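Local coordinates for type III chaperone protein ShcA (Pseudomonas syringae pv. tomato, PDB 4G6T), which probably binds a type III secretion effector, as class IA chaperones of the CesT family do, and keeps it ready for export, at residues Leu86-Asp89 with Leu94-Ala97; Gln69-Gly74 with Arg123-Ala128. All coordinates share one frame; numbering follows the deposited sequence. Where two conformers were deposited one is given.

How the interactions relate
The two contacts lie side by side, their centres about 11 Å apart, on the same side of the chain's centre. Along the chain helix 68-74 comes first, then, after helix 77-81, strands 85-88 and 95-102, and last helix 108-127, so interaction 2 joins the outer members of this run and interaction 1 the two strands between them. They meet directly: L86 of the edge strand packs its CD2 against the indole of W125, and the ring of Y95 touches L71. The end of the antiparallel sheet, the short helix and the end of the C-terminal helix therefore share one apolar cluster within a single CesT-family fold.

Interaction 1 (Leu86-Asp89 with Leu94-Ala97); sequences LGLD and LYHA
The side chain of L88 runs with CG anti to the backbone N (chi1 176°), while Y95, directly across from it, has CG anti to its own carbonyl carbon (chi1 -65°). These two settings bring the leucine over the phenol: L88 CD1 stands 4.2 Å from the centroid of the Y95 ring, offset toward the rim, in a CH-pi contact with one face. The leucine stem follows, L88 CB lying 3.8 Å from Y95 CE1. On the same side of the sheet L86 is paired with A97, and both reach inward to W121 of helix 108-127.

Backbone bonds hold the pairing. G87 and H96 form the hydrogen-bonded pair: H96 N gives a nearly straight bond to G87 O at 2.9 Å, and G87 N returns a more bent one to H96 O at 3.0 Å. L86 with A97 and L88 with Y95 are the non-hydrogen-bonded pairs that flank it. The two strands form a beta hairpin at the border of the antiparallel sheet, with 85-88 outermost within this chain and 95-102 handing the sheet on to strand 53-59. The same two carbonyl oxygens each take a CA-H...O contact as well, H96 O from L86 CA at 3.2 Å and G87 O from Y95 CA at 3.4 Å.

Toward the turn, the other face carries H96. Its imidazole crosses the D89 side chain at a slant, NE2 coming within 3.4 Å of D89 CB, with the carboxylate plane 85° from the ring plane. The acid does not bond to the histidine; D89 OD2 turns back into the loop to hydrogen-bond S92 OG. The H96 ring also meets an aromatic side chain of the other protein in the assembly.

Interaction 2 (Gln69-Gly74 with Arg123-Ala128); sequences QCLLAG and RGWREA
Helix 69-74 and helix 123-127 run almost exactly antiparallel, 173° between their directions, but their axes come no closer than 12.7 Å. That is too wide for the backbones to pack on each other, and even the nearest CA pair, L71 with W125, stands 8.9 Å apart. No hydrogen bond crosses the gap.

It is bridged by one large side chain. W125 leaves its helix pointing at the other, CG anti to the carbonyl carbon (chi1 -78°), and extends the six-membered half of its indole to the short helix. Three consecutive positions around that ring are used. CZ3 meets L71 CD2 at 3.7 Å, the leucine methyl coming obliquely from a side chain that crosses the indole. CH2 lies 3.5 Å from C70 O, an acceptor already engaged inside its helix by G74 N. CZ2 then rests 3.7 Å from G74 CA, where the absence of a side chain lets the ring come right up to the main chain. The contact is thus one tryptophan reaching a single turn of helix, and it is small, burying 147 Å² in all.

W121, one turn earlier in helix 108-127, meets the W125 ring edge-to-face. Edge strand 85-88 adjoins both helices through L86, and L60, in the loop after strand 53-59, adds a further apolar neighbour to the indole, so the tryptophan sits where the short helix, the C-terminal helix and the border of the sheet converge.

Interaction 1 (Leu86-Asp89 with Leu94-Ala97)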
ATOM      1  N   LEU A  86      -7.623  11.362  -3.627  1.00 20.34           N
ATOM      2  CA  LEU A  86      -7.373  11.742  -2.242  1.00 22.28           C
ATOM      3  C   LEU A  86      -8.677  11.966  -1.493  1.00 23.53           C
ATOM      4  O   LEU A  86      -9.787  12.186  -2.090  1.00 23.60           O
ATOM      5  CB  LEU A  86      -6.459  12.960  -2.199  1.00 24.63           C
ATOM      6  CG  LEU A  86      -6.964  14.349  -2.561  1.00 26.20           C
ATOM      7  CD1 LEU A  86      -7.903  14.900  -1.457  1.00 26.41           C
ATOM      8  CD2 LEU A  86      -5.830  15.353  -2.858  1.00 26.69           C
ATOM      9  N   GLY A  87      -8.599  11.906  -0.187  1.00 22.71           N
ATOM     10  CA  GLY A  87      -9.698  12.182   0.677  1.00 22.61           C
ATOM     11  C   GLY A  87      -9.245  12.257   2.117  1.00 25.03           C
ATOM     12  O   GLY A  87      -8.102  11.920   2.433  1.00 25.22           O
ATOM     13  N   LEU A  88     -10.155  12.659   2.987  1.00 24.33           N
ATOM     14  CA  LEU A  88      -9.924  12.737   4.411  1.00 24.92           C
ATOM     15  C   LEU A  88     -10.469  11.531   5.109  1.00 26.04           C
ATOM     16  O   LEU A  88     -11.643  11.150   4.991  1.00 24.98           O
ATOM     17  CB  LEU A  88     -10.543  14.028   4.952  1.00 22.78           C
ATOM     18  CG  LEU A  88     -10.483  14.239   6.485  1.00 25.88           C
ATOM     19  CD1 LEU A  88      -9.043  14.400   6.974  1.00 27.28           C
ATOM     20  CD2 LEU A  88     -11.344  15.449   6.869  1.00 25.11           C
ATOM     21  N   ASP A  89      -9.644  10.889   5.916  1.00 26.31           N
ATOM     22  CA  ASP A  89     -10.091   9.917   6.822  1.00 25.48           C
ATOM     23  C   ASP A  89     -10.456  10.543   8.181  1.00 34.89           C
ATOM     24  O   ASP A  89      -9.608  11.143   8.847  1.00 33.02           O
ATOM     25  CB  ASP A  89      -9.010   8.853   7.066  1.00 29.70           C
ATOM     26  CG  ASP A  89      -9.364   7.921   8.205  1.00 34.02           C
ATOM     27  OD1 ASP A  89     -10.497   7.383   8.237  1.00 35.30           O
ATOM     28  OD2 ASP A  89      -8.476   7.680   9.052  1.00 34.86           O
ATOM     29  N   LEU A  94      -6.218  12.294   9.057  1.00 28.13           N
ATOM     30  CA  LEU A  94      -5.201  12.346   8.034  1.00 26.32           C
ATOM     31  C   LEU A  94      -5.731  12.188   6.595  1.00 24.04           C
ATOM     32  O   LEU A  94      -6.654  11.410   6.365  1.00 25.61           O
ATOM     33  CB  LEU A  94      -4.186  11.227   8.297  1.00 28.11           C
ATOM     34  CG  LEU A  94      -3.500  11.304   9.680  1.00 30.33           C
ATOM     35  CD1 LEU A  94      -2.664  10.043   9.881  1.00 32.61           C
ATOM     36  CD2 LEU A  94      -2.624  12.530   9.754  1.00 31.61           C
ATOM     37  N   TYR A  95      -5.150  12.947   5.719  1.00 24.22           N
ATOM     38  CA  TYR A  95      -5.434  12.853   4.277  1.00 22.50           C
ATOM     39  C   TYR A  95      -4.733  11.620   3.724  1.00 24.88           C
ATOM     40  O   TYR A  95      -3.529  11.370   3.973  1.00 24.26           O
ATOM     41  CB  TYR A  95      -5.039  14.070   3.519  1.00 24.81           C
ATOM     42  CG  TYR A  95      -5.831  15.297   3.896  1.00 25.59           C
ATOM     43  CD1 TYR A  95      -7.142  15.432   3.506  1.00 27.91           C
ATOM     44  CD2 TYR A  95      -5.264  16.297   4.625  1.00 28.52           C
ATOM     45  CE1 TYR A  95      -7.878  16.557   3.831  1.00 29.79           C
ATOM     46  CE2 TYR A  95      -5.992  17.449   4.930  1.00 30.92           C
ATOM     47  CZ  TYR A  95      -7.294  17.552   4.529  1.00 32.32           C
ATOM     48  OH  TYR A  95      -8.033  18.694   4.846  1.00 34.72           O
ATOM     49  N   HIS A  96      -5.484  10.884   2.921  1.00 20.23           N
ATOM     50  CA  HIS A  96      -5.024   9.658   2.257  1.00 20.27           C
ATOM     51  C   HIS A  96      -5.042   9.803   0.780  1.00 21.83           C
ATOM     52  O   HIS A  96      -6.084  10.237   0.236  1.00 22.60           O
ATOM     53  CB  HIS A  96      -5.856   8.461   2.636  1.00 20.90           C
ATOM     54  CG  HIS A  96      -5.753   8.089   4.096  1.00 22.13           C
ATOM     55  ND1 HIS A  96      -5.353   6.857   4.551  1.00 26.17           N
ATOM     56  CD2 HIS A  96      -5.988   8.849   5.194  1.00 20.14           C
ATOM     57  CE1 HIS A  96      -5.327   6.872   5.918  1.00 23.03           C
ATOM     58  NE2 HIS A  96      -5.743   8.069   6.313  1.00 26.53           N
ATOM     59  N   ALA A  97      -3.987   9.371   0.084  1.00 19.19           N
ATOM     60  CA  ALA A  97      -3.963   9.208  -1.360  1.00 18.34           C
ATOM     61  C   ALA A  97      -4.242   7.713  -1.649  1.00 19.77           C
ATOM     62  O   ALA A  97      -3.983   6.841  -0.826  1.00 19.80           O
ATOM     63  CB  ALA A  97      -2.649   9.616  -1.937  1.00 20.84           C
TER

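Interaction 2 (Gln69-Gly74 with Arg123-Ala128)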
ATOM      1  N   GLN A  69     -10.511  23.863  -0.799  1.00 32.75           N
ATOM      2  CA  GLN A  69     -10.905  23.870  -2.231  1.00 35.75           C
ATOM      3  C   GLN A  69      -9.893  23.254  -3.196  1.00 33.00           C
ATOM      4  O   GLN A  69     -10.271  22.632  -4.198  1.00 29.64           O
ATOM      5  CB  GLN A  69     -11.248  25.295  -2.724  1.00 42.67           C
ATOM      6  CG  GLN A  69     -12.324  25.958  -1.880  1.00 50.19           C
ATOM      7  CD  GLN A  69     -12.989  27.172  -2.528  1.00 58.32           C
ATOM      8  OE1 GLN A  69     -13.261  27.187  -3.737  1.00 62.33           O
ATOM      9  NE2 GLN A  69     -13.295  28.184  -1.705  1.00 60.85           N
ATOM     10  N   CYS A  70      -8.596  23.419  -2.909  0.60 28.07           N
ATOM     11  CA  CYS A  70      -7.550  22.835  -3.730  0.60 30.12           C
ATOM     12  C   CYS A  70      -7.534  21.312  -3.571  0.60 24.78           C
ATOM     13  O   CYS A  70      -7.387  20.573  -4.572  0.60 27.14           O
ATOM     14  CB  CYS A  70      -6.180  23.367  -3.315  0.60 29.82           C
ATOM     15  SG  CYS A  70      -6.034  25.151  -3.531  0.60 39.29           S
ATOM     16  N   LEU A  71      -7.709  20.856  -2.343  1.00 26.18           N
ATOM     17  CA  LEU A  71      -7.709  19.410  -2.078  1.00 24.05           C
ATOM     18  C   LEU A  71      -8.941  18.801  -2.762  1.00 24.14           C
ATOM     19  O   LEU A  71      -8.847  17.740  -3.414  1.00 22.84           O
ATOM     20  CB  LEU A  71      -7.711  19.116  -0.607  1.00 25.71           C
ATOM     21  CG  LEU A  71      -6.377  19.481   0.119  1.00 27.32           C
ATOM     22  CD1 LEU A  71      -6.564  19.354   1.600  1.00 28.59           C
ATOM     23  CD2 LEU A  71      -5.221  18.635  -0.397  1.00 31.95           C
ATOM     24  N   LEU A  72     -10.080  19.512  -2.673  1.00 23.22           N
ATOM     25  CA  LEU A  72     -11.307  18.999  -3.357  1.00 23.28           C
ATOM     26  C   LEU A  72     -11.174  18.970  -4.871  1.00 23.00           C
ATOM     27  O   LEU A  72     -11.782  18.089  -5.519  1.00 23.24           O
ATOM     28  CB  LEU A  72     -12.551  19.775  -2.908  1.00 22.23           C
ATOM     29  CG  LEU A  72     -13.083  19.378  -1.555  1.00 23.37           C
ATOM     30  CD1 LEU A  72     -13.919  20.467  -0.848  1.00 27.78           C
ATOM     31  CD2 LEU A  72     -13.816  18.047  -1.586  1.00 24.63           C
ATOM     32  N   ALA A  73     -10.425  19.850  -5.492  1.00 23.38           N
ATOM     33  CA  ALA A  73     -10.118  19.746  -6.911  1.00 23.77           C
ATOM     34  C   ALA A  73      -9.260  18.524  -7.213  1.00 24.78           C
ATOM     35  O   ALA A  73      -9.531  17.769  -8.119  1.00 24.60           O
ATOM     36  CB  ALA A  73      -9.476  21.019  -7.377  1.00 26.02           C
ATOM     37  N   GLY A  74      -8.226  18.338  -6.402  1.00 24.39           N
ATOM     38  CA  GLY A  74      -7.442  17.108  -6.424  1.00 23.28           C
ATOM     39  C   GLY A  74      -8.249  15.836  -6.342  1.00 22.48           C
ATOM     40  O   GLY A  74      -7.860  14.858  -7.020  1.00 21.53           O
ATOM     41  N   ARG A 123       4.182  13.176  -3.589  1.00 20.49           N
ATOM     42  CA  ARG A 123       5.309  14.134  -3.578  1.00 20.69           C
ATOM     43  C   ARG A 123       4.767  15.518  -3.928  1.00 23.96           C
ATOM     44  O   ARG A 123       5.090  16.501  -3.240  1.00 24.12           O
ATOM     45  CB  ARG A 123       6.403  13.706  -4.523  1.00 21.88           C
ATOM     46  CG  ARG A 123       7.643  14.588  -4.405  1.00 22.74           C
ATOM     47  CD  ARG A 123       8.729  14.263  -5.404  1.00 23.36           C
ATOM     48  NE  ARG A 123       8.939  12.829  -5.539  1.00 24.18           N
ATOM     49  CZ  ARG A 123       9.572  12.026  -4.683  1.00 25.29           C
ATOM     50  NH1 ARG A 123      10.100  12.465  -3.544  1.00 25.92           N
ATOM     51  NH2 ARG A 123       9.641  10.737  -4.967  1.00 25.32           N
ATOM     52  N   GLY A 124       3.944  15.578  -4.958  1.00 22.27           N
ATOM     53  CA  GLY A 124       3.404  16.892  -5.415  1.00 23.23           C
ATOM     54  C   GLY A 124       2.614  17.538  -4.330  1.00 25.59           C
ATOM     55  O   GLY A 124       2.747  18.775  -4.063  1.00 26.17           O
ATOM     56  N   TRP A 125       1.749  16.808  -3.635  1.00 23.84           N
ATOM     57  CA  TRP A 125       0.926  17.404  -2.586  1.00 23.58           C
ATOM     58  C   TRP A 125       1.713  17.869  -1.390  1.00 25.94           C
ATOM     59  O   TRP A 125       1.333  18.769  -0.673  1.00 28.49           O
ATOM     60  CB  TRP A 125      -0.189  16.442  -2.125  1.00 23.95           C
ATOM     61  CG  TRP A 125      -1.318  16.436  -3.144  1.00 22.44           C
ATOM     62  CD1 TRP A 125      -1.636  15.449  -4.041  1.00 22.48           C
ATOM     63  CD2 TRP A 125      -2.228  17.567  -3.452  1.00 25.14           C
ATOM     64  NE1 TRP A 125      -2.681  15.860  -4.853  1.00 24.00           N
ATOM     65  CE2 TRP A 125      -3.044  17.132  -4.571  1.00 26.49           C
ATOM     66  CE3 TRP A 125      -2.402  18.849  -2.918  1.00 27.19           C
ATOM     67  CZ2 TRP A 125      -4.053  17.939  -5.120  1.00 27.84           C
ATOM     68  CZ3 TRP A 125      -3.410  19.656  -3.487  1.00 29.28           C
ATOM     69  CH2 TRP A 125      -4.201  19.209  -4.555  1.00 29.32           C
ATOM     70  N   ARG A 126       2.812  17.190  -1.111  1.00 24.53           N
ATOM     71  CA  ARG A 126       3.497  17.445   0.139  1.00 27.40           C
ATOM     72  C   ARG A 126       4.206  18.739  -0.020  1.00 32.18           C
ATOM     73  O   ARG A 126       4.464  19.423   0.980  1.00 31.98           O
ATOM     74  CB  ARG A 126       4.540  16.336   0.398  1.00 25.09           C
ATOM     75  CG  ARG A 126       5.259  16.454   1.715  1.00 28.24           C
ATOM     76  CD  ARG A 126       6.337  15.382   1.854  1.00 30.46           C
ATOM     77  NE  ARG A 126       6.690  15.319   3.259  1.00 36.43           N
ATOM     78  CZ  ARG A 126       7.286  16.305   3.970  1.00 36.74           C
ATOM     79  NH1 ARG A 126       7.657  17.495   3.417  1.00 38.57           N
ATOM     80  NH2 ARG A 126       7.536  16.098   5.268  1.00 37.64           N
ATOM     81  N   GLU A 127       4.635  19.019  -1.218  1.00 32.40           N
ATOM     82  CA  GLU A 127       5.378  20.247  -1.434  1.00 38.50           C
ATOM     83  C   GLU A 127       4.599  21.367  -2.104  1.00 41.36           C
ATOM     84  O   GLU A 127       5.153  22.429  -2.344  1.00 43.02           O
ATOM     85  CB  GLU A 127       6.634  19.899  -2.204  1.00 39.43           C
ATOM     86  CG  GLU A 127       6.428  19.561  -3.654  1.00 38.04           C
ATOM     87  CD  GLU A 127       6.958  20.627  -4.559  1.00 41.52           C
ATOM     88  OE1 GLU A 127       6.318  20.861  -5.615  1.00 47.21           O
ATOM     89  OE2 GLU A 127       8.020  21.238  -4.234  1.00 38.40           O
ATOM     90  N   ALA A 128       3.319  21.156  -2.401  1.00 45.36           N
ATOM     91  CA  ALA A 128       2.506  22.195  -3.044  1.00 47.13           C
ATOM     92  C   ALA A 128       2.434  23.430  -2.137  1.00 47.26           C
ATOM     93  O   ALA A 128       2.592  23.297  -0.923  1.00 48.17           O
ATOM     94  CB  ALA A 128       1.106  21.672  -3.381  1.00 44.82           C
TER